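Local coordinates for protein tylactone synthase starter module and modules 1 & 2 (Streptomyces fradiae, PDB 2Z5L) that probably catalyses the NADPH-dependent reduction of a polyketide beta-keto group to a hydroxyl of defined chirality, as the first ketoreductase of the tylosin polyketide synthase, at residues S111-V116 and V122-A127; P117-V122 and E357-V362; Q130-I135 and A140-L145. All blocks are in the same frame, centred on the assembly; numbering follows the deposited sequence.

All three contacts share helix 119-135. Following the chain from the N terminus, contact 1 closes the short connection between the turn after strand 107-111 and the first half of that helix. Contact 2 starts within this connection, so its segments alternate with those of contact 1 and the two cross; they share Val122. Contact 2 then bridges 234 intervening residues to helix 356-376 and ties the N-terminal structural subdomain to the C-terminal catalytic subdomain of the ketoreductase. Contact 3 lies wholly within that long span and follows contact 1 in series, packing the C-terminal part of the helix on strand 140-147. Centres of contacts 1 and 2, and of 1 and 3, lie about 11 Å apart.

Contact 1 (S111-V116 and V122-A127); sequences SLLGLV and VRTSIA
Leu113 and Ser125 meet beside a single water that does the polar work of the interface, since no direct hydrogen bond crosses between 111-116 and 122-127. The water lies 2.6 Å from Ser111 OG and 2.7 Å from Ser125 OG, with an angle of about 133° at its oxygen, and it donates to Ser125 OG. That hydroxyl is also bonded to Ala121 O one turn back in helix 119-135, so it is held from two directions. Ser111 OG is fixed as well: it accepts from Leu113 N at 3.2 Å with an N-H...O angle of 152°, forming an ST turn that bends the chain at the end of the strand.

Leu113 supplies the van der Waals contacts. Its CB lies 3.7 Å from Ser125 OG, while CD1 ends against Thr124, 3.8 Å from Thr124 O and, methyl to methyl, 4.1 Å from Thr124 CG2. The two side chains run at about a right angle to each other. The first torsion of Thr124 (chi1 -46°) explains the division of labour: CG2 sits anti to the backbone N and takes the leucine methyl, whereas OG1 folds back to bond with Asp120 O and also pairs with Gly85 N.

This is the strand-to-helix turn of a Rossmann-like unit. Strand 107-111 bonds through Ser111 to Trp143 and Leu145 of strand 140-147; Leu128 of helix 119-135 packs on Ser111 and Leu113, and Leu165 of helix 160-175 touches Ser125.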
ATOM      1  N   SER A 111      15.906 -12.546   0.906  1.00 31.07           N
ATOM      2  CA  SER A 111      14.751 -13.281   0.400  1.00 31.26           C
ATOM      3  C   SER A 111      14.421 -13.027  -1.068  1.00 31.66           C
ATOM      4  O   SER A 111      14.282 -11.883  -1.502  1.00 31.27           O
ATOM      5  CB  SER A 111      13.514 -12.942   1.239  1.00 30.84           C
ATOM      6  OG  SER A 111      12.344 -13.506   0.682  1.00 32.24           O
ATOM      7  N   LEU A 112      14.296 -14.110  -1.821  1.00 32.41           N
ATOM      8  CA  LEU A 112      13.945 -14.023  -3.223  1.00 34.04           C
ATOM      9  C   LEU A 112      12.483 -14.448  -3.398  1.00 34.67           C
ATOM     10  O   LEU A 112      11.985 -14.557  -4.520  1.00 35.77           O
ATOM     11  CB  LEU A 112      14.861 -14.932  -4.053  1.00 34.37           C
ATOM     12  CG  LEU A 112      16.340 -14.508  -4.053  1.00 35.65           C
ATOM     13  CD1 LEU A 112      17.179 -15.501  -4.860  1.00 36.16           C
ATOM     14  CD2 LEU A 112      16.467 -13.107  -4.638  1.00 38.19           C
ATOM     15  N   LEU A 113      11.781 -14.666  -2.291  1.00 33.44           N
ATOM     16  CA  LEU A 113      10.389 -15.090  -2.375  1.00 33.51           C
ATOM     17  C   LEU A 113       9.534 -14.075  -3.122  1.00 33.44           C
ATOM     18  O   LEU A 113       8.570 -14.444  -3.791  1.00 33.15           O
ATOM     19  CB  LEU A 113       9.807 -15.308  -0.978  1.00 35.19           C
ATOM     20  CG  LEU A 113      10.494 -16.360  -0.104  1.00 34.61           C
ATOM     21  CD1 LEU A 113       9.850 -16.338   1.251  1.00 33.76           C
ATOM     22  CD2 LEU A 113      10.390 -17.757  -0.746  1.00 36.27           C
ATOM     23  N   GLY A 114       9.901 -12.801  -3.023  1.00 33.67           N
ATOM     24  CA  GLY A 114       9.136 -11.758  -3.686  1.00 33.69           C
ATOM     25  C   GLY A 114       9.252 -11.707  -5.200  1.00 34.33           C
ATOM     26  O   GLY A 114       8.548 -10.934  -5.848  1.00 33.04           O
ATOM     27  N   LEU A 115      10.135 -12.514  -5.780  1.00 35.07           N
ATOM     28  CA  LEU A 115      10.287 -12.514  -7.237  1.00 35.21           C
ATOM     29  C   LEU A 115       9.166 -13.296  -7.910  1.00 36.46           C
ATOM     30  O   LEU A 115       9.032 -13.294  -9.141  1.00 37.81           O
ATOM     31  CB  LEU A 115      11.652 -13.087  -7.635  1.00 33.53           C
ATOM     32  CG  LEU A 115      12.854 -12.228  -7.186  1.00 31.78           C
ATOM     33  CD1 LEU A 115      14.162 -12.874  -7.629  1.00 33.82           C
ATOM     34  CD2 LEU A 115      12.741 -10.842  -7.764  1.00 30.05           C
ATOM     35  N   VAL A 116       8.360 -13.971  -7.099  1.00 36.74           N
ATOM     36  CA  VAL A 116       7.229 -14.741  -7.615  1.00 36.44           C
ATOM     37  C   VAL A 116       5.993 -13.849  -7.583  1.00 39.35           C
ATOM     38  O   VAL A 116       5.541 -13.452  -6.515  1.00 36.92           O
ATOM     39  CB  VAL A 116       6.952 -15.998  -6.771  1.00 34.89           C
ATOM     40  CG1 VAL A 116       5.698 -16.698  -7.287  1.00 33.10           C
ATOM     41  CG2 VAL A 116       8.144 -16.938  -6.830  1.00 33.26           C
ATOM     42  N   VAL A 122       3.548 -13.076  -1.154  1.00 26.48           N
ATOM     43  CA  VAL A 122       3.453 -12.054  -0.114  1.00 24.88           C
ATOM     44  C   VAL A 122       3.146 -12.722   1.218  1.00 25.43           C
ATOM     45  O   VAL A 122       3.727 -12.387   2.253  1.00 25.71           O
ATOM     46  CB  VAL A 122       2.355 -11.048  -0.426  1.00 24.75           C
ATOM     47  CG1 VAL A 122       2.384  -9.906   0.604  1.00 21.16           C
ATOM     48  CG2 VAL A 122       2.564 -10.500  -1.821  1.00 26.30           C
ATOM     49  N   ARG A 123       2.225 -13.678   1.182  1.00 25.00           N
ATOM     50  CA  ARG A 123       1.856 -14.395   2.387  1.00 25.71           C
ATOM     51  C   ARG A 123       3.070 -15.132   2.943  1.00 25.64           C
ATOM     52  O   ARG A 123       3.362 -15.030   4.137  1.00 25.01           O
ATOM     53  CB  ARG A 123       0.721 -15.380   2.100  1.00 27.85           C
ATOM     54  CG  ARG A 123      -0.570 -14.717   1.626  1.00 28.58           C
ATOM     55  CD  ARG A 123      -1.690 -15.742   1.545  1.00 31.05           C
ATOM     56  NE  ARG A 123      -2.918 -15.181   0.992  1.00 32.09           N
ATOM     57  CZ  ARG A 123      -3.186 -15.101  -0.307  1.00 36.00           C
ATOM     58  NH1 ARG A 123      -2.313 -15.555  -1.201  1.00 36.07           N
ATOM     59  NH2 ARG A 123      -4.325 -14.563  -0.715  1.00 35.38           N
ATOM     60  N   THR A 124       3.790 -15.837   2.070  1.00 22.40           N
ATOM     61  CA  THR A 124       4.968 -16.588   2.481  1.00 23.10           C
ATOM     62  C   THR A 124       6.107 -15.673   2.910  1.00 22.85           C
ATOM     63  O   THR A 124       6.932 -16.069   3.726  1.00 23.68           O
ATOM     64  CB  THR A 124       5.495 -17.502   1.360  1.00 24.40           C
ATOM     65  OG1 THR A 124       4.407 -18.219   0.758  1.00 27.43           O
ATOM     66  CG2 THR A 124       6.476 -18.515   1.945  1.00 25.03           C
ATOM     67  N   SER A 125       6.150 -14.463   2.350  1.00 23.57           N
ATOM     68  CA  SER A 125       7.185 -13.495   2.684  1.00 23.64           C
ATOM     69  C   SER A 125       6.934 -12.992   4.099  1.00 24.33           C
ATOM     70  O   SER A 125       7.865 -12.855   4.903  1.00 24.30           O
ATOM     71  CB  SER A 125       7.175 -12.317   1.694  1.00 25.16           C
ATOM     72  OG  SER A 125       7.628 -12.720   0.409  1.00 23.99           O
ATOM     73  N   ILE A 126       5.672 -12.712   4.403  1.00 24.09           N
ATOM     74  CA  ILE A 126       5.303 -12.258   5.733  1.00 24.28           C
ATOM     75  C   ILE A 126       5.661 -13.376   6.712  1.00 25.70           C
ATOM     76  O   ILE A 126       6.232 -13.123   7.777  1.00 25.01           O
ATOM     77  CB  ILE A 126       3.788 -11.883   5.776  1.00 22.54           C
ATOM     78  CG1 ILE A 126       3.602 -10.554   5.035  1.00 22.21           C
ATOM     79  CG2 ILE A 126       3.279 -11.790   7.231  1.00 20.73           C
ATOM     80  CD1 ILE A 126       2.194 -10.123   4.871  1.00 24.58           C
ATOM     81  N   ALA A 127       5.359 -14.615   6.321  1.00 24.66           N
ATOM     82  CA  ALA A 127       5.662 -15.796   7.124  1.00 25.91           C
ATOM     83  C   ALA A 127       7.171 -15.903   7.417  1.00 27.18           C
ATOM     84  O   ALA A 127       7.566 -16.290   8.511  1.00 28.76           O
ATOM     85  CB  ALA A 127       5.185 -17.060   6.398  1.00 22.65           C
TER
HETATM   86  O   HOH W   1      10.202 -12.104   0.706  1.00 18.91           O

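Contact 2 (P117-V122 and E357-V362); sequences PSTDAV and ESFETV
Phe359 reaches from helix 356-376 to two side chains on the first turn of helix 119-135. Thr119 CG2 approaches the ring at its edge, near the ring plane, and lies 4.0 Å from Phe359 CE1. Val122 CG1 stands 4.1 Å from Phe359 CZ, and its side chain runs at roughly a right angle to that of the phenylalanine. Val122 CA and Phe359 CA are 10.2 Å apart, and the Phe359 side chain spans this separation because its CG is anti to its backbone N (chi1 -178°), which extends the ring toward the other helix. Thr119 turns its methyl to the ring by a similar device, CG2 being anti to the backbone N.

A carboxylate shares the ring's rim: Glu360 OE2 lies in the plane of the Phe359 ring, 3.7 Å from CD1. Arg123 of helix 119-135 forms salt bridges with both Glu360 and Asp120, and it probably offsets the like charges of these carboxylates, whose atoms Asp120 OD1 and Glu360 OE2 stay 6.9 Å apart. The helices therefore meet through an apolar patch flanked by a charged one. In the two-part ketoreductase architecture of modular polyketide synthases, this joins the N-terminal structural subdomain, to which helix 119-135 belongs, to the C-terminal catalytic subdomain carrying Glu357-Val362.

Behind the first shell, Ser118 is the N-cap of helix 119-135: its OG accepts from Ala121 N at 3.0 Å, with an N-H...O angle of 142°. Gln164 of helix 160-175 touches Thr119, Val122 and Phe359, while Ala403 and Ala406 of helix 402-419 pack against the phenylalanine.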
ATOM      1  N   PRO A 117       5.443 -13.512  -8.766  1.00 41.38           N
ATOM      2  CA  PRO A 117       4.252 -12.659  -8.893  1.00 41.70           C
ATOM      3  C   PRO A 117       2.977 -13.319  -8.380  1.00 41.97           C
ATOM      4  O   PRO A 117       2.162 -13.793  -9.164  1.00 43.67           O
ATOM      5  CB  PRO A 117       4.167 -12.400 -10.399  1.00 41.68           C
ATOM      6  CG  PRO A 117       5.571 -12.569 -10.866  1.00 42.74           C
ATOM      7  CD  PRO A 117       6.036 -13.769 -10.090  1.00 41.61           C
ATOM      8  N   SER A 118       2.794 -13.352  -7.071  1.00 40.90           N
ATOM      9  CA  SER A 118       1.590 -13.954  -6.527  1.00 39.36           C
ATOM     10  C   SER A 118       1.396 -13.476  -5.107  1.00 38.38           C
ATOM     11  O   SER A 118       2.359 -13.144  -4.415  1.00 37.95           O
ATOM     12  CB  SER A 118       1.705 -15.478  -6.529  1.00 39.80           C
ATOM     13  OG  SER A 118       2.517 -15.916  -5.451  1.00 39.19           O
ATOM     14  N   THR A 119       0.142 -13.451  -4.676  1.00 37.76           N
ATOM     15  CA  THR A 119      -0.173 -13.026  -3.327  1.00 36.71           C
ATOM     16  C   THR A 119       0.357 -14.066  -2.355  1.00 35.24           C
ATOM     17  O   THR A 119       0.715 -13.750  -1.224  1.00 36.92           O
ATOM     18  CB  THR A 119      -1.678 -12.871  -3.132  1.00 35.06           C
ATOM     19  OG1 THR A 119      -2.183 -11.923  -4.079  1.00 34.33           O
ATOM     20  CG2 THR A 119      -1.965 -12.367  -1.732  1.00 32.71           C
ATOM     21  N   ASP A 120       0.407 -15.313  -2.803  1.00 34.37           N
ATOM     22  CA  ASP A 120       0.919 -16.390  -1.969  1.00 35.00           C
ATOM     23  C   ASP A 120       2.346 -16.055  -1.576  1.00 33.30           C
ATOM     24  O   ASP A 120       2.792 -16.370  -0.473  1.00 31.60           O
ATOM     25  CB  ASP A 120       0.895 -17.710  -2.735  1.00 37.88           C
ATOM     26  CG  ASP A 120      -0.321 -18.537  -2.422  1.00 40.53           C
ATOM     27  OD1 ASP A 120      -1.404 -17.936  -2.226  1.00 40.88           O
ATOM     28  OD2 ASP A 120      -0.193 -19.789  -2.383  1.00 44.48           O
ATOM     29  N   ALA A 121       3.060 -15.424  -2.499  1.00 32.77           N
ATOM     30  CA  ALA A 121       4.442 -15.035  -2.264  1.00 30.44           C
ATOM     31  C   ALA A 121       4.483 -14.024  -1.130  1.00 27.64           C
ATOM     32  O   ALA A 121       5.362 -14.083  -0.281  1.00 27.32           O
ATOM     33  CB  ALA A 121       5.044 -14.436  -3.538  1.00 29.32           C
ATOM     34  N   VAL A 122       3.548 -13.076  -1.154  1.00 26.48           N
ATOM     35  CA  VAL A 122       3.453 -12.054  -0.114  1.00 24.88           C
ATOM     36  C   VAL A 122       3.146 -12.722   1.218  1.00 25.43           C
ATOM     37  O   VAL A 122       3.727 -12.387   2.253  1.00 25.71           O
ATOM     38  CB  VAL A 122       2.355 -11.048  -0.426  1.00 24.75           C
ATOM     39  CG1 VAL A 122       2.384  -9.906   0.604  1.00 21.16           C
ATOM     40  CG2 VAL A 122       2.564 -10.500  -1.821  1.00 26.30           C
ATOM     41  N   GLU A 357      -5.608 -15.653   8.093  1.00 36.80           N
ATOM     42  CA  GLU A 357      -7.019 -15.300   7.944  1.00 36.66           C
ATOM     43  C   GLU A 357      -7.220 -13.787   7.986  1.00 34.65           C
ATOM     44  O   GLU A 357      -7.966 -13.236   7.180  1.00 30.93           O
ATOM     45  CB  GLU A 357      -7.861 -15.939   9.062  1.00 41.19           C
ATOM     46  CG  GLU A 357      -7.954 -17.474   9.013  1.00 46.89           C
ATOM     47  CD  GLU A 357      -6.637 -18.176   9.351  1.00 48.69           C
ATOM     48  OE1 GLU A 357      -6.557 -19.415   9.156  1.00 50.97           O
ATOM     49  OE2 GLU A 357      -5.691 -17.495   9.814  1.00 48.59           O
ATOM     50  N   SER A 358      -6.562 -13.116   8.934  1.00 33.16           N
ATOM     51  CA  SER A 358      -6.713 -11.661   9.057  1.00 31.53           C
ATOM     52  C   SER A 358      -6.241 -10.919   7.801  1.00 28.90           C
ATOM     53  O   SER A 358      -6.841  -9.923   7.392  1.00 25.85           O
ATOM     54  CB  SER A 358      -5.962 -11.136  10.295  1.00 29.74           C
ATOM     55  OG  SER A 358      -4.565 -11.390  10.224  1.00 35.93           O
ATOM     56  N   PHE A 359      -5.170 -11.423   7.193  1.00 27.36           N
ATOM     57  CA  PHE A 359      -4.619 -10.812   5.985  1.00 28.02           C
ATOM     58  C   PHE A 359      -5.629 -10.901   4.843  1.00 28.75           C
ATOM     59  O   PHE A 359      -5.720 -10.010   3.994  1.00 26.40           O
ATOM     60  CB  PHE A 359      -3.301 -11.494   5.589  1.00 28.48           C
ATOM     61  CG  PHE A 359      -2.644 -10.897   4.370  1.00 28.63           C
ATOM     62  CD1 PHE A 359      -2.954 -11.357   3.089  1.00 29.08           C
ATOM     63  CD2 PHE A 359      -1.718  -9.876   4.501  1.00 30.42           C
ATOM     64  CE1 PHE A 359      -2.340 -10.797   1.949  1.00 29.56           C
ATOM     65  CE2 PHE A 359      -1.098  -9.310   3.376  1.00 28.56           C
ATOM     66  CZ  PHE A 359      -1.414  -9.774   2.097  1.00 28.08           C
ATOM     67  N   GLU A 360      -6.396 -11.982   4.824  1.00 29.50           N
ATOM     68  CA  GLU A 360      -7.394 -12.154   3.782  1.00 32.02           C
ATOM     69  C   GLU A 360      -8.604 -11.306   4.060  1.00 29.94           C
ATOM     70  O   GLU A 360      -9.181 -10.701   3.163  1.00 30.75           O
ATOM     71  CB  GLU A 360      -7.808 -13.622   3.671  1.00 36.35           C
ATOM     72  CG  GLU A 360      -6.797 -14.472   2.945  1.00 40.55           C
ATOM     73  CD  GLU A 360      -6.502 -13.923   1.554  1.00 43.73           C
ATOM     74  OE1 GLU A 360      -7.429 -13.871   0.704  1.00 45.17           O
ATOM     75  OE2 GLU A 360      -5.339 -13.526   1.325  1.00 46.62           O
ATOM     76  N   THR A 361      -8.995 -11.268   5.321  1.00 29.17           N
ATOM     77  CA  THR A 361     -10.158 -10.490   5.707  1.00 27.66           C
ATOM     78  C   THR A 361      -9.931  -9.025   5.368  1.00 26.08           C
ATOM     79  O   THR A 361     -10.843  -8.323   4.928  1.00 25.07           O
ATOM     80  CB  THR A 361     -10.417 -10.666   7.204  1.00 27.22           C
ATOM     81  OG1 THR A 361     -10.789 -12.028   7.459  1.00 28.37           O
ATOM     82  CG2 THR A 361     -11.518  -9.740   7.666  1.00 28.44           C
ATOM     83  N   VAL A 362      -8.692  -8.575   5.533  1.00 27.47           N
ATOM     84  CA  VAL A 362      -8.371  -7.185   5.261  1.00 28.08           C
ATOM     85  C   VAL A 362      -8.321  -6.845   3.781  1.00 30.18           C
ATOM     86  O   VAL A 362      -8.789  -5.776   3.363  1.00 28.69           O
ATOM     87  CB  VAL A 362      -7.046  -6.797   5.939  1.00 26.96           C
ATOM     88  CG1 VAL A 362      -6.614  -5.378   5.518  1.00 23.78           C
ATOM     89  CG2 VAL A 362      -7.235  -6.857   7.436  1.00 26.01           C
TER

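Contact 3 (Q130-I135 and A140-L145); sequences QAVSDI and ARVWAL
Val132 turns both of its methyls to Val142 CG2 of strand 140-147, and CG1 alone also touches Ala140 CB. CG1 fits against two side chains at once, lying 4.4 Å from Ala140 CB and 4.2 Å from Val142 CG2; the directions to these two methyls open an angle of about 83° at CG1. Val132 CG2 is 4.3 Å from the same Val142 CG2, which thus faces both methyls of Val132 at nearly equal distances. Between the strand's own two groups, Ala140 CB and Val142 CG2, the separation is 5.7 Å, as suits alternate residues whose side chains leave one face of an extended strand.

The torsion of Val142 helps to set this up. With chi1 at -175° its CG1 is anti to the backbone N, which puts CG2 beside that N and turns it toward the methyls of Val132. All the touching atoms are carbon, no hydrogen bond passes between the segments, and the three residues are buried. Val132 CA and Ala140 CA, the closest CA pair of the two segments, are 8.2 Å apart. Arg141, on the intervening strand position, points away from the helix and bonds through NH1 to Pro177 O and Trp180 O.

In fold terms this is a helix-on-sheet contact of a beta-alpha-beta unit, in which helix 119-135 connects the parallel neighbours 107-111 and 140-147. Leu95 and Met99 of helix 88-99 also pack on Val132, while Trp180 of the next parallel strand, 180-186, touches Val142.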
ATOM      1  N   GLN A 130       8.084 -13.330  10.105  1.00 29.16           N
ATOM      2  CA  GLN A 130       7.530 -13.817  11.366  1.00 28.59           C
ATOM      3  C   GLN A 130       8.357 -14.935  11.956  1.00 29.72           C
ATOM      4  O   GLN A 130       8.523 -15.025  13.186  1.00 28.27           O
ATOM      5  CB  GLN A 130       6.103 -14.331  11.175  1.00 29.51           C
ATOM      6  CG  GLN A 130       5.103 -13.283  10.727  1.00 30.54           C
ATOM      7  CD  GLN A 130       3.744 -13.892  10.433  1.00 32.59           C
ATOM      8  OE1 GLN A 130       3.645 -14.893   9.714  1.00 34.18           O
ATOM      9  NE2 GLN A 130       2.691 -13.298  10.984  1.00 28.40           N
ATOM     10  N   ALA A 131       8.870 -15.792  11.080  1.00 28.88           N
ATOM     11  CA  ALA A 131       9.675 -16.927  11.511  1.00 30.22           C
ATOM     12  C   ALA A 131      11.032 -16.491  12.047  1.00 30.21           C
ATOM     13  O   ALA A 131      11.516 -17.045  13.033  1.00 31.30           O
ATOM     14  CB  ALA A 131       9.856 -17.902  10.351  1.00 29.43           C
ATOM     15  N   VAL A 132      11.633 -15.497  11.398  1.00 30.81           N
ATOM     16  CA  VAL A 132      12.935 -14.991  11.814  1.00 32.33           C
ATOM     17  C   VAL A 132      12.852 -14.366  13.198  1.00 33.32           C
ATOM     18  O   VAL A 132      13.766 -14.490  14.015  1.00 33.94           O
ATOM     19  CB  VAL A 132      13.465 -13.936  10.834  1.00 32.22           C
ATOM     20  CG1 VAL A 132      14.740 -13.324  11.382  1.00 34.90           C
ATOM     21  CG2 VAL A 132      13.730 -14.577   9.481  1.00 32.36           C
ATOM     22  N   SER A 133      11.740 -13.689  13.443  1.00 34.85           N
ATOM     23  CA  SER A 133      11.491 -13.047  14.715  1.00 37.68           C
ATOM     24  C   SER A 133      11.296 -14.142  15.759  1.00 39.68           C
ATOM     25  O   SER A 133      11.831 -14.060  16.863  1.00 39.10           O
ATOM     26  CB  SER A 133      10.235 -12.177  14.607  1.00 37.88           C
ATOM     27  OG  SER A 133       9.972 -11.463  15.797  1.00 37.85           O
ATOM     28  N   ASP A 134      10.544 -15.182  15.401  1.00 41.60           N
ATOM     29  CA  ASP A 134      10.290 -16.284  16.323  1.00 44.62           C
ATOM     30  C   ASP A 134      11.567 -17.000  16.774  1.00 45.56           C
ATOM     31  O   ASP A 134      11.762 -17.237  17.964  1.00 46.43           O
ATOM     32  CB  ASP A 134       9.334 -17.312  15.697  1.00 45.63           C
ATOM     33  CG  ASP A 134       7.979 -16.720  15.334  1.00 47.75           C
ATOM     34  OD1 ASP A 134       7.432 -15.917  16.128  1.00 47.65           O
ATOM     35  OD2 ASP A 134       7.448 -17.073  14.252  1.00 48.66           O
ATOM     36  N   ILE A 135      12.426 -17.349  15.825  1.00 45.90           N
ATOM     37  CA  ILE A 135      13.671 -18.042  16.141  1.00 47.85           C
ATOM     38  C   ILE A 135      14.527 -17.261  17.140  1.00 49.64           C
ATOM     39  O   ILE A 135      15.408 -17.823  17.800  1.00 50.68           O
ATOM     40  CB  ILE A 135      14.481 -18.290  14.865  1.00 47.68           C
ATOM     41  CG1 ILE A 135      13.661 -19.180  13.922  1.00 45.53           C
ATOM     42  CG2 ILE A 135      15.817 -18.931  15.200  1.00 45.00           C
ATOM     43  CD1 ILE A 135      14.339 -19.445  12.607  1.00 46.03           C
ATOM     44  N   ALA A 140      20.378 -10.069  12.980  1.00 49.20           N
ATOM     45  CA  ALA A 140      19.814 -10.554  11.718  1.00 47.10           C
ATOM     46  C   ALA A 140      19.173  -9.410  10.932  1.00 45.46           C
ATOM     47  O   ALA A 140      18.554  -8.524  11.512  1.00 45.42           O
ATOM     48  CB  ALA A 140      18.781 -11.643  11.994  1.00 46.97           C
ATOM     49  N   ARG A 141      19.341  -9.427   9.616  1.00 45.40           N
ATOM     50  CA  ARG A 141      18.761  -8.400   8.753  1.00 45.05           C
ATOM     51  C   ARG A 141      18.003  -9.067   7.614  1.00 43.01           C
ATOM     52  O   ARG A 141      18.565  -9.872   6.869  1.00 42.37           O
ATOM     53  CB  ARG A 141      19.847  -7.481   8.169  1.00 46.70           C
ATOM     54  CG  ARG A 141      20.483  -6.518   9.173  1.00 47.53           C
ATOM     55  CD  ARG A 141      19.463  -5.532   9.713  1.00 47.90           C
ATOM     56  NE  ARG A 141      19.991  -4.748  10.820  1.00 49.82           N
ATOM     57  CZ  ARG A 141      19.309  -3.798  11.454  1.00 52.14           C
ATOM     58  NH1 ARG A 141      18.070  -3.514  11.085  1.00 52.60           N
ATOM     59  NH2 ARG A 141      19.861  -3.131  12.463  1.00 53.06           N
ATOM     60  N   VAL A 142      16.727  -8.726   7.475  1.00 39.38           N
ATOM     61  CA  VAL A 142      15.916  -9.312   6.421  1.00 36.08           C
ATOM     62  C   VAL A 142      15.752  -8.350   5.267  1.00 34.66           C
ATOM     63  O   VAL A 142      15.238  -7.250   5.430  1.00 35.08           O
ATOM     64  CB  VAL A 142      14.519  -9.713   6.937  1.00 34.09           C
ATOM     65  CG1 VAL A 142      13.744 -10.428   5.820  1.00 34.81           C
ATOM     66  CG2 VAL A 142      14.656 -10.626   8.152  1.00 33.83           C
ATOM     67  N   TRP A 143      16.201  -8.766   4.094  1.00 34.23           N
ATOM     68  CA  TRP A 143      16.076  -7.929   2.922  1.00 33.97           C
ATOM     69  C   TRP A 143      15.176  -8.636   1.922  1.00 32.79           C
ATOM     70  O   TRP A 143      15.378  -9.805   1.619  1.00 29.51           O
ATOM     71  CB  TRP A 143      17.449  -7.659   2.313  1.00 37.04           C
ATOM     72  CG  TRP A 143      18.213  -6.608   3.046  1.00 38.57           C
ATOM     73  CD1 TRP A 143      18.940  -6.763   4.187  1.00 39.78           C
ATOM     74  CD2 TRP A 143      18.291  -5.223   2.702  1.00 40.26           C
ATOM     75  NE1 TRP A 143      19.471  -5.555   4.578  1.00 39.49           N
ATOM     76  CE2 TRP A 143      19.086  -4.592   3.682  1.00 41.27           C
ATOM     77  CE3 TRP A 143      17.764  -4.453   1.658  1.00 40.64           C
ATOM     78  CZ2 TRP A 143      19.368  -3.219   3.648  1.00 42.12           C
ATOM     79  CZ3 TRP A 143      18.042  -3.093   1.623  1.00 41.99           C
ATOM     80  CH2 TRP A 143      18.839  -2.490   2.615  1.00 42.43           C
ATOM     81  N   ALA A 144      14.166  -7.930   1.426  1.00 32.18           N
ATOM     82  CA  ALA A 144      13.259  -8.525   0.472  1.00 32.29           C
ATOM     83  C   ALA A 144      13.521  -7.968  -0.917  1.00 33.25           C
ATOM     84  O   ALA A 144      13.406  -6.761  -1.151  1.00 32.78           O
ATOM     85  CB  ALA A 144      11.815  -8.266   0.879  1.00 30.18           C
ATOM     86  N   LEU A 145      13.883  -8.854  -1.837  1.00 33.55           N
ATOM     87  CA  LEU A 145      14.138  -8.451  -3.211  1.00 34.99           C
ATOM     88  C   LEU A 145      12.859  -8.643  -4.002  1.00 36.35           C
ATOM     89  O   LEU A 145      12.109  -9.581  -3.757  1.00 36.11           O
ATOM     90  CB  LEU A 145      15.257  -9.289  -3.822  1.00 34.55           C
ATOM     91  CG  LEU A 145      16.599  -9.211  -3.085  1.00 34.35           C
ATOM     92  CD1 LEU A 145      17.637 -10.008  -3.867  1.00 36.86           C
ATOM     93  CD2 LEU A 145      17.027  -7.780  -2.930  1.00 33.47           C
TER